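Local coordinates for protein esterase (Xanthomonas oryzae pv. oryzae, PDB 3H2G) that acts as an esterase that degrades rice cell walls and contributes to the virulence of the bacterium on rice, at residues Glu188-Leu193 and Phe197-Ser202. Numbering follows the deposited sequence.
Sequences EIEAHL and FHLVAS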
loop_
_atom_site.group_PDB
_atom_site.type_symbol
_atom_site.label_atom_id
_atom_site.label_comp_id
_atom_site.label_asym_id
_atom_site.label_seq_id
_atom_site.Cartn_x
_atom_site.Cartn_y
_atom_site.Cartn_z
ATOM N N GLU A 188 9.327 -7.133 -8.688
ATOM C CA GLU A 188 8.816 -7.810 -9.880
ATOM C C GLU A 188 9.266 -7.149 -11.180
ATOM O O GLU A 188 9.657 -7.833 -12.127
ATOM C CB GLU A 188 7.286 -7.869 -9.825
ATOM C CG GLU A 188 6.616 -8.549 -11.018
ATOM C CD GLU A 188 7.051 -9.993 -11.206
ATOM O OE1 GLU A 188 7.442 -10.641 -10.211
ATOM O OE2 GLU A 188 6.982 -10.484 -12.352
ATOM N N ILE A 189 9.213 -5.822 -11.231
ATOM C CA ILE A 189 9.626 -5.110 -12.434
ATOM C C ILE A 189 11.121 -5.310 -12.692
ATOM O O ILE A 189 11.531 -5.594 -13.817
ATOM C CB ILE A 189 9.300 -3.601 -12.325
ATOM C CG1 ILE A 189 7.777 -3.405 -12.333
ATOM C CG2 ILE A 189 9.945 -2.838 -13.478
ATOM C CD1 ILE A 189 7.330 -1.954 -12.184
ATOM N N GLU A 190 11.939 -5.175 -11.654
ATOM C CA GLU A 190 13.376 -5.366 -11.826
ATOM C C GLU A 190 13.689 -6.794 -12.276
ATOM O O GLU A 190 14.570 -7.021 -13.114
ATOM C CB GLU A 190 14.114 -5.057 -10.517
ATOM C CG GLU A 190 14.135 -3.575 -10.160
ATOM C CD GLU A 190 14.884 -3.286 -8.871
ATOM O OE1 GLU A 190 15.694 -4.136 -8.441
ATOM O OE2 GLU A 190 14.674 -2.199 -8.299
ATOM N N ALA A 191 12.954 -7.756 -11.738
ATOM C CA ALA A 191 13.184 -9.157 -12.070
ATOM C C ALA A 191 12.689 -9.625 -13.440
ATOM O O ALA A 191 13.198 -10.615 -13.966
ATOM C CB ALA A 191 12.581 -10.043 -10.984
ATOM N N HIS A 192 11.725 -8.919 -14.030
ATOM C CA HIS A 192 11.161 -9.359 -15.308
ATOM C C HIS A 192 10.757 -8.304 -16.335
ATOM O O HIS A 192 10.800 -8.567 -17.541
ATOM C CB HIS A 192 9.897 -10.193 -15.050
ATOM C CG HIS A 192 10.120 -11.425 -14.231
ATOM N ND1 HIS A 192 10.733 -12.552 -14.734
ATOM C CD2 HIS A 192 9.784 -11.717 -12.953
ATOM C CE1 HIS A 192 10.764 -13.486 -13.800
ATOM N NE2 HIS A 192 10.196 -13.005 -12.709
ATOM N N LEU A 193 10.349 -7.125 -15.871
ATOM C CA LEU A 193 9.836 -6.101 -16.781
ATOM C C LEU A 193 10.631 -4.806 -16.944
ATOM O O LEU A 193 10.045 -3.756 -17.211
ATOM C CB LEU A 193 8.406 -5.756 -16.346
ATOM C CG LEU A 193 7.507 -6.954 -16.013
ATOM C CD1 LEU A 193 6.215 -6.478 -15.350
ATOM C CD2 LEU A 193 7.201 -7.738 -17.283
ATOM N N PHE A 197 9.013 -1.051 -18.208
ATOM C CA PHE A 197 8.966 0.036 -17.231
ATOM C C PHE A 197 10.366 0.506 -16.856
ATOM O O PHE A 197 11.101 -0.213 -16.176
ATOM C CB PHE A 197 8.250 -0.433 -15.962
ATOM C CG PHE A 197 6.837 -0.876 -16.192
ATOM C CD1 PHE A 197 5.825 0.058 -16.385
ATOM C CD2 PHE A 197 6.516 -2.228 -16.217
ATOM C CE1 PHE A 197 4.506 -0.350 -16.600
ATOM C CE2 PHE A 197 5.201 -2.646 -16.432
ATOM C CZ PHE A 197 4.197 -1.702 -16.624
ATOM N N HIS A 198 10.730 1.708 -17.293
ATOM C CA HIS A 198 12.038 2.272 -16.981
ATOM C C HIS A 198 11.957 2.851 -15.575
ATOM O O HIS A 198 11.686 4.036 -15.389
ATOM C CB HIS A 198 12.409 3.364 -17.996
ATOM C CG HIS A 198 13.698 4.065 -17.693
ATOM N ND1 HIS A 198 14.742 3.450 -17.033
ATOM C CD2 HIS A 198 14.130 5.312 -17.999
ATOM C CE1 HIS A 198 15.760 4.288 -16.947
ATOM N NE2 HIS A 198 15.416 5.424 -17.526
ATOM N N LEU A 199 12.196 1.991 -14.592
ATOM C CA LEU A 199 12.128 2.360 -13.185
ATOM C C LEU A 199 13.359 3.155 -12.750
ATOM O O LEU A 199 14.482 2.651 -12.801
ATOM C CB LEU A 199 11.987 1.083 -12.353
ATOM C CG LEU A 199 11.579 1.166 -10.883
ATOM C CD1 LEU A 199 10.252 1.907 -10.740
ATOM C CD2 LEU A 199 11.459 -0.250 -10.335
ATOM N N VAL A 200 13.146 4.395 -12.317
ATOM C CA VAL A 200 14.252 5.249 -11.897
ATOM C C VAL A 200 14.232 5.628 -10.418
ATOM O O VAL A 200 15.193 6.203 -9.913
ATOM C CB VAL A 200 14.298 6.550 -12.729
ATOM C CG1 VAL A 200 14.526 6.219 -14.195
ATOM C CG2 VAL A 200 13.004 7.332 -12.552
ATOM N N ALA A 201 13.147 5.298 -9.724
ATOM C CA ALA A 201 13.036 5.622 -8.308
ATOM C C ALA A 201 11.908 4.854 -7.635
ATOM O O ALA A 201 10.845 4.649 -8.218
ATOM C CB ALA A 201 12.805 7.124 -8.131
ATOM N N SER A 202 12.156 4.437 -6.399
ATOM C CA SER A 202 11.166 3.710 -5.615
ATOM C C SER A 202 11.230 4.270 -4.201
ATOM O O SER A 202 12.314 4.380 -3.627
ATOM C CB SER A 202 11.491 2.215 -5.590
ATOM O OG SER A 202 10.536 1.507 -4.818
#
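The short turn that returns the chain from helix 177-192 to strand 198-205, within a beta-alpha-beta unit begun by strand 169-175, is closed where Leu193 meets Phe197. The backbone N of Phe197 donates to Leu193 O at 3.1 Å, nearly straight at 163°, tying Leu193 directly to Phe197 across the three-residue connection. Beside this bond the two side chains run in the same direction, Leu193 CB lying 4.0 Å from Phe197 CD2 and its CD1 4.1 Å from Phe197 CE2. Ile189, one helical turn earlier, crosses Phe197 at about a right angle. Its chi1 of -68° sets CG1 beside the backbone N and places CG2 anti to it. The branch at CB lets CG2 reach Phe197 CB (3.9 Å) and Leu199 CD2 (4.3 Å) while the other arm carries CD1 obliquely to the Phe197 ring. The CG methylene of Glu190 touches that same Leu199 methyl, and its carboxylate turns to the backbone N of Gln325 and to Thr326. Bulky apolar Ile189, Phe197 and Leu199 suit this seam because they fill it between helix and strand; Arg156 of helix 141-162 also packs on Phe197. Such packing characterises the right-handed beta-alpha-beta crossover of alpha/beta-hydrolases, whose strand-to-helix turn is probably the nucleophile elbow.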